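Local coordinates for succinate dehydrogenase subunit A (PDB 6LUM), which probably oxidises succinate to fumarate at a bound flavin-adenine dinucleotide, as the flavoprotein subunit of a succinate dehydrogenase complex, at residues Val193-Phe201 with Ala415-Asp426; Val451-Met462 with Glu507-Ala518. All coordinates share one frame; numbering follows the deposited sequence.

Contact 1 (Val193-Phe201 with Ala415-Asp426); sequences VFHAKAIVF and AAEYAQNHNFVD
Phe-424 meets the 193-201 segment in two ways: the Lys-197 chain passes over one face of its ring, with CG 4.2 Å above the plane and displaced toward the rim, while the carbonyl oxygen of His-195 lies at the ring edge, 3.5 Å from CE2 and near the ring plane. Here a strand of the parallel sheet of the Rossmann-type FAD-binding domain, 198-201, packs against the end of helix 399-421; the short axes run nearly antiparallel, at 164°. Within the 415-426 segment the His-422 and Tyr-418 rings also lie face over face, His-422 ND1 sitting 4.0 Å above the centre of the tyrosine ring. Tyr-418 also brings its CD1-CE1 side to the carbonyl oxygen of Lys-197 and the methyl of Ala-198.

Deeper in, small side chains let strand and helix come close. Ala-415 CB touches Ala-198 CB at 3.7 Å and also meets Val-200 CG2, while Tyr-380 of the neighbouring strand 379-381 borders both alanines. Outside the two segments, Arg-6 makes a cation-pi contact with Phe-424.

Lys-197 joins the apolar and polar parts. With CG anti to its carbonyl carbon and the chain extended beyond, it runs past Ala-419 and crosses Phe-424 at about a right angle, CE lying 3.4 Å from CE1 of that ring. Its ammonium group reaches the last turn of the helix, where NZ donates to Ala-419 O at 3.2 Å, with a C=O...N angle of 144° and the donor tilted 33° from the carbonyl plane.

Contact 2 (Val451-Met462 with Glu507-Ala518); sequences VADIRGALQQSM and EAIELGFLLELA
Leu-511 is the bump with the largest buried area here, its two methyls filling a hollow between Val-451, Ile-454 and Arg-455. It belongs to a nearly parallel helix pair in the region related to the fumarate reductase flavoprotein C-terminus; the axes cross at 24° and approach to 10.5 Å. With CG anti to the backbone N (chi1 175°), CD2 of Leu-511 is directed at Ile-454 CG2, 3.7 Å away, and at Val-451 CG1, while CD1 rests on Arg-455 CB. An alanine here would remove both methyls and would probably leave a gap between Val-451, Ile-454 and Arg-455.

One turn on, Leu-458 projects the other way. Its CD2 lies against Leu-514 CB at 4.0 Å, and its CD1 enters between Leu-515 CD2 and Ala-518 CB; the small Ala-518 also takes Met-462 CE. Leu-485 of helix 472-488 covers Leu-458 as well.

Nearer the N-terminal ends, Val-451 CG2 packs on Ala-508 CB. On the side facing subunit B, Arg-455 adds a polar link: bent at chi3, it makes a cation-pi contact with Trp-65 of that chain, and its NH2 forms a long salt bridge of 3.9 Å to Glu-507 OE1, the guanidinium and carboxylate planes standing 84° apart.

Overall arrangement
Contacts 1 and 2 lie in series along the chain, the first closing before the second opens. Their centres are 33 Å apart and their nearest atoms about 9 Å, so neither touches the other. Neither the side chain of Val-200 in contact 1, about 10 Å from the FAD, nor that of Leu-514 in contact 2, about 11 Å from it, touches the cofactor. No other chain touches the segments of contact 1, whereas contact 2 borders subunit B; the first is therefore made within the flavoprotein chain alone, and is partly open to solvent, while the second lies beside the subunit B interface.

Contact 1 (Val193-Phe201 with Ala415-Asp426)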
loop_
_atom_site.group_PDB
_atom_site.type_symbol
_atom_site.label_atom_id
_atom_site.label_comp_id
_atom_site.label_asym_id
_atom_site.label_seq_id
_atom_site.Cartn_x
_atom_site.Cartn_y
_atom_site.Cartn_z
ATOM N N VAL D 193 -1.818 -11.962 34.149
ATOM C CA VAL D 193 -2.274 -13.320 33.912
ATOM C C VAL D 193 -2.599 -13.435 32.439
ATOM O O VAL D 193 -3.505 -12.758 31.951
ATOM C CB VAL D 193 -3.496 -13.677 34.765
ATOM C CG1 VAL D 193 -3.694 -15.163 34.768
ATOM C CG2 VAL D 193 -3.324 -13.163 36.168
ATOM N N PHE D 194 -1.856 -14.271 31.731
ATOM C CA PHE D 194 -2.098 -14.534 30.322
ATOM C C PHE D 194 -2.851 -15.844 30.237
ATOM O O PHE D 194 -2.269 -16.902 30.468
ATOM C CB PHE D 194 -0.793 -14.626 29.540
ATOM C CG PHE D 194 -0.001 -13.364 29.525
ATOM C CD1 PHE D 194 0.774 -13.004 30.599
ATOM C CD2 PHE D 194 -0.023 -12.547 28.429
ATOM C CE1 PHE D 194 1.488 -11.852 30.579
ATOM C CE2 PHE D 194 0.692 -11.404 28.413
ATOM C CZ PHE D 194 1.446 -11.054 29.487
ATOM N N HIS D 195 -4.138 -15.787 29.926
ATOM C CA HIS D 195 -4.915 -17.001 29.761
ATOM C C HIS D 195 -4.822 -17.446 28.314
ATOM O O HIS D 195 -5.102 -16.668 27.401
ATOM C CB HIS D 195 -6.364 -16.789 30.190
ATOM C CG HIS D 195 -6.587 -17.061 31.643
ATOM N ND1 HIS D 195 -6.612 -18.336 32.164
ATOM C CD2 HIS D 195 -6.750 -16.223 32.694
ATOM C CE1 HIS D 195 -6.792 -18.275 33.470
ATOM N NE2 HIS D 195 -6.884 -17.004 33.818
ATOM N N ALA D 196 -4.400 -18.685 28.108
ATOM C CA ALA D 196 -4.086 -19.158 26.778
ATOM C C ALA D 196 -4.694 -20.528 26.560
ATOM O O ALA D 196 -5.204 -21.161 27.482
ATOM C CB ALA D 196 -2.581 -19.212 26.558
ATOM N N LYS D 197 -4.643 -20.982 25.315
ATOM C CA LYS D 197 -4.991 -22.361 25.025
ATOM C C LYS D 197 -3.766 -23.257 25.041
ATOM O O LYS D 197 -3.789 -24.319 25.666
ATOM C CB LYS D 197 -5.697 -22.466 23.675
ATOM C CG LYS D 197 -6.978 -21.681 23.593
ATOM C CD LYS D 197 -7.507 -21.690 22.191
ATOM C CE LYS D 197 -8.422 -20.523 21.952
ATOM N NZ LYS D 197 -8.915 -20.485 20.559
ATOM N N ALA D 198 -2.692 -22.844 24.377
ATOM C CA ALA D 198 -1.436 -23.569 24.382
ATOM C C ALA D 198 -0.357 -22.696 25.000
ATOM O O ALA D 198 -0.450 -21.469 24.985
ATOM C CB ALA D 198 -1.028 -23.990 22.977
ATOM N N ILE D 199 0.664 -23.340 25.556
ATOM C CA ILE D 199 1.776 -22.665 26.212
ATOM C C ILE D 199 3.058 -23.356 25.788
ATOM O O ILE D 199 3.184 -24.572 25.946
ATOM C CB ILE D 199 1.636 -22.699 27.743
ATOM C CG1 ILE D 199 0.327 -22.057 28.178
ATOM C CG2 ILE D 199 2.785 -21.992 28.396
ATOM C CD1 ILE D 199 0.112 -22.114 29.648
ATOM N N VAL D 200 4.011 -22.593 25.262
ATOM C CA VAL D 200 5.308 -23.116 24.853
ATOM C C VAL D 200 6.367 -22.582 25.800
ATOM O O VAL D 200 6.401 -21.385 26.088
ATOM C CB VAL D 200 5.637 -22.738 23.399
ATOM C CG1 VAL D 200 6.795 -23.552 22.894
ATOM C CG2 VAL D 200 4.430 -22.940 22.520
ATOM N N PHE D 201 7.227 -23.463 26.281
ATOM C CA PHE D 201 8.286 -23.117 27.223
ATOM C C PHE D 201 9.623 -23.201 26.507
ATOM O O PHE D 201 10.088 -24.296 26.188
ATOM C CB PHE D 201 8.277 -24.057 28.418
ATOM C CG PHE D 201 7.549 -23.526 29.589
ATOM C CD1 PHE D 201 8.081 -22.513 30.339
ATOM C CD2 PHE D 201 6.326 -24.036 29.941
ATOM C CE1 PHE D 201 7.409 -22.018 31.416
ATOM C CE2 PHE D 201 5.649 -23.541 31.018
ATOM C CZ PHE D 201 6.194 -22.530 31.755
ATOM N N ALA D 415 1.524 -26.257 18.736
ATOM C CA ALA D 415 0.714 -25.420 19.609
ATOM C C ALA D 415 -0.279 -24.585 18.824
ATOM O O ALA D 415 -1.396 -24.353 19.296
ATOM C CB ALA D 415 1.605 -24.519 20.453
ATOM N N ALA D 416 0.095 -24.136 17.627
ATOM C CA ALA D 416 -0.854 -23.403 16.797
ATOM C C ALA D 416 -2.045 -24.278 16.430
ATOM O O ALA D 416 -3.201 -23.848 16.525
ATOM C CB ALA D 416 -0.156 -22.889 15.543
ATOM N N GLU D 417 -1.780 -25.512 15.998
ATOM C CA GLU D 417 -2.865 -26.434 15.681
ATOM C C GLU D 417 -3.764 -26.659 16.884
ATOM O O GLU D 417 -4.992 -26.597 16.773
ATOM C CB GLU D 417 -2.299 -27.760 15.189
ATOM C CG GLU D 417 -1.581 -27.671 13.870
ATOM C CD GLU D 417 -0.791 -28.923 13.563
ATOM O OE1 GLU D 417 -0.200 -28.999 12.467
ATOM O OE2 GLU D 417 -0.759 -29.833 14.415
ATOM N N TYR D 418 -3.170 -26.937 18.045
ATOM C CA TYR D 418 -3.975 -27.172 19.238
ATOM C C TYR D 418 -4.862 -25.978 19.553
ATOM O O TYR D 418 -6.046 -26.141 19.876
ATOM C CB TYR D 418 -3.076 -27.488 20.426
ATOM C CG TYR D 418 -3.821 -27.858 21.681
ATOM C CD1 TYR D 418 -4.321 -26.888 22.524
ATOM C CD2 TYR D 418 -4.009 -29.178 22.027
ATOM C CE1 TYR D 418 -4.992 -27.220 23.664
ATOM C CE2 TYR D 418 -4.683 -29.519 23.166
ATOM C CZ TYR D 418 -5.172 -28.536 23.980
ATOM O OH TYR D 418 -5.849 -28.872 25.122
ATOM N N ALA D 419 -4.312 -24.768 19.476
ATOM C CA ALA D 419 -5.097 -23.591 19.826
ATOM C C ALA D 419 -6.222 -23.360 18.833
ATOM O O ALA D 419 -7.329 -22.980 19.223
ATOM C CB ALA D 419 -4.197 -22.364 19.907
ATOM N N GLN D 420 -5.967 -23.582 17.544
ATOM C CA GLN D 420 -7.030 -23.385 16.567
ATOM C C GLN D 420 -8.065 -24.500 16.605
ATOM O O GLN D 420 -9.178 -24.305 16.109
ATOM C CB GLN D 420 -6.448 -23.261 15.162
ATOM C CG GLN D 420 -6.363 -24.564 14.411
ATOM C CD GLN D 420 -5.540 -24.445 13.145
ATOM O OE1 GLN D 420 -4.827 -23.463 12.946
ATOM N NE2 GLN D 420 -5.631 -25.451 12.285
ATOM N N ASN D 421 -7.733 -25.653 17.184
ATOM C CA ASN D 421 -8.699 -26.741 17.291
ATOM C C ASN D 421 -9.577 -26.646 18.531
ATOM O O ASN D 421 -10.789 -26.848 18.438
ATOM C CB ASN D 421 -7.983 -28.088 17.292
ATOM C CG ASN D 421 -7.540 -28.509 15.919
ATOM O OD1 ASN D 421 -7.107 -29.641 15.713
ATOM N ND2 ASN D 421 -7.637 -27.596 14.965
ATOM N N HIS D 422 -9.002 -26.359 19.694
ATOM C CA HIS D 422 -9.754 -26.415 20.938
ATOM C C HIS D 422 -10.256 -25.028 21.335
ATOM O O HIS D 422 -10.193 -24.073 20.558
ATOM C CB HIS D 422 -8.902 -27.041 22.032
ATOM C CG HIS D 422 -8.463 -28.435 21.720
ATOM N ND1 HIS D 422 -7.793 -28.760 20.562
ATOM C CD2 HIS D 422 -8.596 -29.587 22.414
ATOM C CE1 HIS D 422 -7.529 -30.052 20.557
ATOM N NE2 HIS D 422 -8.007 -30.577 21.670
ATOM N N ASN D 423 -10.776 -24.918 22.555
ATOM C CA ASN D 423 -11.366 -23.688 23.062
ATOM C C ASN D 423 -10.841 -23.400 24.460
ATOM O O ASN D 423 -10.266 -24.266 25.121
ATOM C CB ASN D 423 -12.895 -23.770 23.094
ATOM C CG ASN D 423 -13.528 -23.385 21.779
ATOM O OD1 ASN D 423 -14.285 -24.156 21.194
ATOM N ND2 ASN D 423 -13.224 -22.182 21.306
ATOM N N PHE D 424 -11.047 -22.164 24.907
ATOM C CA PHE D 424 -10.653 -21.780 26.255
ATOM C C PHE D 424 -11.324 -22.691 27.269
ATOM O O PHE D 424 -12.491 -23.056 27.118
ATOM C CB PHE D 424 -11.030 -20.327 26.523
ATOM C CG PHE D 424 -10.052 -19.337 25.973
ATOM C CD1 PHE D 424 -10.084 -18.978 24.645
ATOM C CD2 PHE D 424 -9.102 -18.764 26.786
ATOM C CE1 PHE D 424 -9.187 -18.070 24.143
ATOM C CE2 PHE D 424 -8.212 -17.860 26.281
ATOM C CZ PHE D 424 -8.254 -17.515 24.962
ATOM N N VAL D 425 -10.586 -23.071 28.308
ATOM C CA VAL D 425 -11.083 -24.113 29.194
ATOM C C VAL D 425 -11.797 -23.511 30.395
ATOM O O VAL D 425 -13.020 -23.622 30.507
ATOM C CB VAL D 425 -9.935 -25.037 29.639
ATOM C CG1 VAL D 425 -10.373 -25.906 30.791
ATOM C CG2 VAL D 425 -9.485 -25.898 28.479
ATOM N N ASP D 426 -11.058 -22.836 31.264
ATOM C CA ASP D 426 -11.565 -22.331 32.542
ATOM C C ASP D 426 -10.516 -21.402 33.131
ATOM O O ASP D 426 -9.575 -20.984 32.446
ATOM C CB ASP D 426 -11.901 -23.455 33.525
ATOM C CG ASP D 426 -13.281 -24.050 33.305
ATOM O OD1 ASP D 426 -14.204 -23.297 32.929
ATOM O OD2 ASP D 426 -13.438 -25.273 33.501
#

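Contact 2 (Val451-Met462 with Glu507-Ala518)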
loop_
_atom_site.group_PDB
_atom_site.type_symbol
_atom_site.label_atom_id
_atom_site.label_comp_id
_atom_site.label_asym_id
_atom_site.label_seq_id
_atom_site.Cartn_x
_atom_site.Cartn_y
_atom_site.Cartn_z
ATOM N N VAL D 451 21.370 -12.583 50.176
ATOM C CA VAL D 451 21.140 -13.414 49.002
ATOM C C VAL D 451 22.449 -13.713 48.295
ATOM O O VAL D 451 22.678 -14.834 47.834
ATOM C CB VAL D 451 20.139 -12.733 48.059
ATOM C CG1 VAL D 451 20.121 -13.430 46.732
ATOM C CG2 VAL D 451 18.776 -12.740 48.670
ATOM N N ALA D 452 23.327 -12.719 48.192
ATOM C CA ALA D 452 24.609 -12.940 47.537
ATOM C C ALA D 452 25.436 -13.970 48.284
ATOM O O ALA D 452 26.122 -14.786 47.666
ATOM C CB ALA D 452 25.368 -11.627 47.419
ATOM N N ASP D 453 25.362 -13.975 49.614
ATOM C CA ASP D 453 26.122 -14.950 50.390
ATOM C C ASP D 453 25.559 -16.353 50.222
ATOM O O ASP D 453 26.317 -17.314 50.049
ATOM C CB ASP D 453 26.134 -14.558 51.863
ATOM C CG ASP D 453 27.320 -13.690 52.222
ATOM O OD1 ASP D 453 27.942 -13.121 51.303
ATOM O OD2 ASP D 453 27.633 -13.579 53.424
ATOM N N ILE D 454 24.235 -16.491 50.265
ATOM C CA ILE D 454 23.626 -17.804 50.069
ATOM C C ILE D 454 23.951 -18.343 48.686
ATOM O O ILE D 454 24.310 -19.516 48.528
ATOM C CB ILE D 454 22.109 -17.730 50.294
ATOM C CG1 ILE D 454 21.807 -17.487 51.761
ATOM C CG2 ILE D 454 21.452 -19.004 49.848
ATOM C CD1 ILE D 454 20.375 -17.223 52.004
ATOM N N ARG D 455 23.843 -17.498 47.663
ATOM C CA ARG D 455 24.098 -17.956 46.306
ATOM C C ARG D 455 25.565 -18.294 46.098
ATOM O O ARG D 455 25.885 -19.296 45.452
ATOM C CB ARG D 455 23.642 -16.902 45.311
ATOM C CG ARG D 455 24.123 -17.148 43.929
ATOM C CD ARG D 455 23.264 -16.454 42.911
ATOM N NE ARG D 455 22.906 -15.093 43.287
ATOM C CZ ARG D 455 23.762 -14.080 43.355
ATOM N NH1 ARG D 455 25.043 -14.267 43.090
ATOM N NH2 ARG D 455 23.335 -12.878 43.700
ATOM N N GLY D 456 26.474 -17.485 46.636
ATOM C CA GLY D 456 27.882 -17.814 46.530
ATOM C C GLY D 456 28.229 -19.107 47.233
ATOM O O GLY D 456 29.045 -19.887 46.743
ATOM N N ALA D 457 27.606 -19.362 48.383
ATOM C CA ALA D 457 27.841 -20.624 49.072
ATOM C C ALA D 457 27.326 -21.800 48.257
ATOM O O ALA D 457 28.006 -22.825 48.141
ATOM C CB ALA D 457 27.187 -20.600 50.447
ATOM N N LEU D 458 26.130 -21.669 47.681
ATOM C CA LEU D 458 25.597 -22.728 46.831
ATOM C C LEU D 458 26.533 -23.026 45.674
ATOM O O LEU D 458 26.864 -24.185 45.414
ATOM C CB LEU D 458 24.222 -22.343 46.294
ATOM C CG LEU D 458 23.731 -23.201 45.127
ATOM C CD1 LEU D 458 23.167 -24.504 45.619
ATOM C CD2 LEU D 458 22.718 -22.467 44.296
ATOM N N GLN D 459 26.953 -21.989 44.955
ATOM C CA GLN D 459 27.756 -22.199 43.759
ATOM C C GLN D 459 29.122 -22.769 44.098
ATOM O O GLN D 459 29.624 -23.654 43.398
ATOM C CB GLN D 459 27.883 -20.890 42.996
ATOM C CG GLN D 459 26.561 -20.361 42.527
ATOM C CD GLN D 459 26.696 -19.106 41.730
ATOM O OE1 GLN D 459 25.824 -18.761 40.950
ATOM N NE2 GLN D 459 27.793 -18.405 41.926
ATOM N N GLN D 460 29.737 -22.295 45.178
ATOM C CA GLN D 460 31.008 -22.865 45.598
ATOM C C GLN D 460 30.857 -24.335 45.961
ATOM O O GLN D 460 31.672 -25.171 45.561
ATOM C CB GLN D 460 31.561 -22.074 46.777
ATOM C CG GLN D 460 32.800 -22.672 47.379
ATOM C CD GLN D 460 33.923 -22.774 46.383
ATOM O OE1 GLN D 460 34.575 -21.785 46.066
ATOM N NE2 GLN D 460 34.156 -23.972 45.876
ATOM N N SER D 461 29.810 -24.672 46.715
ATOM C CA SER D 461 29.613 -26.056 47.128
ATOM C C SER D 461 29.377 -26.964 45.934
ATOM O O SER D 461 29.933 -28.065 45.863
ATOM C CB SER D 461 28.442 -26.133 48.101
ATOM O OG SER D 461 27.991 -27.457 48.255
ATOM N N MET D 462 28.554 -26.521 44.986
ATOM C CA MET D 462 28.289 -27.337 43.809
ATOM C C MET D 462 29.546 -27.529 42.984
ATOM O O MET D 462 29.882 -28.656 42.624
ATOM C CB MET D 462 27.187 -26.709 42.965
ATOM C CG MET D 462 25.798 -26.936 43.506
ATOM S SD MET D 462 25.200 -28.602 43.222
ATOM C CE MET D 462 24.697 -28.485 41.516
ATOM N N GLU D 507 16.178 -11.280 41.995
ATOM C CA GLU D 507 17.361 -12.081 42.285
ATOM C C GLU D 507 17.082 -13.101 43.380
ATOM O O GLU D 507 17.522 -14.253 43.289
ATOM C CB GLU D 507 18.520 -11.181 42.678
ATOM C CG GLU D 507 19.210 -10.538 41.500
ATOM C CD GLU D 507 20.501 -9.859 41.892
ATOM O OE1 GLU D 507 20.844 -9.895 43.093
ATOM O OE2 GLU D 507 21.168 -9.285 41.003
ATOM N N ALA D 508 16.341 -12.706 44.415
ATOM C CA ALA D 508 15.960 -13.676 45.439
ATOM C C ALA D 508 15.067 -14.770 44.863
ATOM O O ALA D 508 15.253 -15.971 45.140
ATOM C CB ALA D 508 15.258 -12.962 46.585
ATOM N N ILE D 509 14.096 -14.371 44.046
ATOM C CA ILE D 509 13.187 -15.341 43.446
ATOM C C ILE D 509 13.953 -16.346 42.594
ATOM O O ILE D 509 13.663 -17.545 42.625
ATOM C CB ILE D 509 12.101 -14.615 42.639
ATOM C CG1 ILE D 509 11.084 -13.980 43.578
ATOM C CG2 ILE D 509 11.410 -15.566 41.726
ATOM C CD1 ILE D 509 9.958 -13.312 42.866
ATOM N N GLU D 510 14.955 -15.885 41.841
ATOM C CA GLU D 510 15.745 -16.800 41.019
ATOM C C GLU D 510 16.642 -17.696 41.860
ATOM O O GLU D 510 16.923 -18.832 41.468
ATOM C CB GLU D 510 16.597 -16.034 40.016
ATOM C CG GLU D 510 15.866 -14.987 39.205
ATOM C CD GLU D 510 15.012 -15.557 38.103
ATOM O OE1 GLU D 510 13.780 -15.364 38.137
ATOM O OE2 GLU D 510 15.575 -16.183 37.185
ATOM N N LEU D 511 17.125 -17.203 42.997
ATOM C CA LEU D 511 17.870 -18.078 43.891
ATOM C C LEU D 511 17.016 -19.247 44.360
ATOM O O LEU D 511 17.529 -20.351 44.574
ATOM C CB LEU D 511 18.393 -17.281 45.079
ATOM C CG LEU D 511 19.091 -18.070 46.169
ATOM C CD1 LEU D 511 20.251 -18.819 45.589
ATOM C CD2 LEU D 511 19.544 -17.146 47.254
ATOM N N GLY D 512 15.713 -19.027 44.524
ATOM C CA GLY D 512 14.837 -20.150 44.850
ATOM C C GLY D 512 14.910 -21.273 43.827
ATOM O O GLY D 512 15.095 -22.451 44.174
ATOM N N PHE D 513 14.763 -20.924 42.548
ATOM C CA PHE D 513 14.881 -21.901 41.471
ATOM C C PHE D 513 16.245 -22.572 41.471
ATOM O O PHE D 513 16.349 -23.782 41.241
ATOM C CB PHE D 513 14.648 -21.227 40.127
ATOM C CG PHE D 513 13.269 -20.693 39.947
ATOM C CD1 PHE D 513 12.172 -21.495 40.141
ATOM C CD2 PHE D 513 13.069 -19.386 39.568
ATOM C CE1 PHE D 513 10.905 -21.002 39.963
ATOM C CE2 PHE D 513 11.804 -18.893 39.393
ATOM C CZ PHE D 513 10.722 -19.701 39.592
ATOM N N LEU D 514 17.307 -21.794 41.681
ATOM C CA LEU D 514 18.642 -22.380 41.708
ATOM C C LEU D 514 18.745 -23.455 42.774
ATOM O O LEU D 514 19.341 -24.509 42.543
ATOM C CB LEU D 514 19.695 -21.305 41.944
ATOM C CG LEU D 514 20.030 -20.381 40.783
ATOM C CD1 LEU D 514 21.249 -19.567 41.104
ATOM C CD2 LEU D 514 20.252 -21.200 39.555
ATOM N N LEU D 515 18.163 -23.216 43.948
ATOM C CA LEU D 515 18.253 -24.210 45.014
ATOM C C LEU D 515 17.482 -25.478 44.666
ATOM O O LEU D 515 17.977 -26.596 44.884
ATOM C CB LEU D 515 17.749 -23.624 46.325
ATOM C CG LEU D 515 18.660 -22.622 47.021
ATOM C CD1 LEU D 515 17.856 -21.853 48.012
ATOM C CD2 LEU D 515 19.796 -23.323 47.704
ATOM N N GLU D 516 16.274 -25.327 44.112
ATOM C CA GLU D 516 15.514 -26.513 43.708
ATOM C C GLU D 516 16.277 -27.351 42.693
ATOM O O GLU D 516 16.425 -28.572 42.856
ATOM C CB GLU D 516 14.164 -26.127 43.127
ATOM C CG GLU D 516 13.171 -25.659 44.129
ATOM C CD GLU D 516 11.825 -25.446 43.501
ATOM O OE1 GLU D 516 11.733 -25.577 42.263
ATOM O OE2 GLU D 516 10.864 -25.151 44.238
ATOM N N LEU D 517 16.750 -26.714 41.623
ATOM C CA LEU D 517 17.442 -27.453 40.577
ATOM C C LEU D 517 18.735 -28.065 41.083
ATOM O O LEU D 517 19.119 -29.152 40.641
ATOM C CB LEU D 517 17.715 -26.544 39.390
ATOM C CG LEU D 517 16.454 -25.939 38.798
ATOM C CD1 LEU D 517 16.791 -25.091 37.607
ATOM C CD2 LEU D 517 15.500 -27.036 38.418
ATOM N N ALA D 518 19.416 -27.401 42.011
ATOM C CA ALA D 518 20.619 -27.988 42.571
ATOM C C ALA D 518 20.308 -29.283 43.297
ATOM O O ALA D 518 21.029 -30.278 43.144
ATOM C CB ALA D 518 21.290 -26.994 43.506
#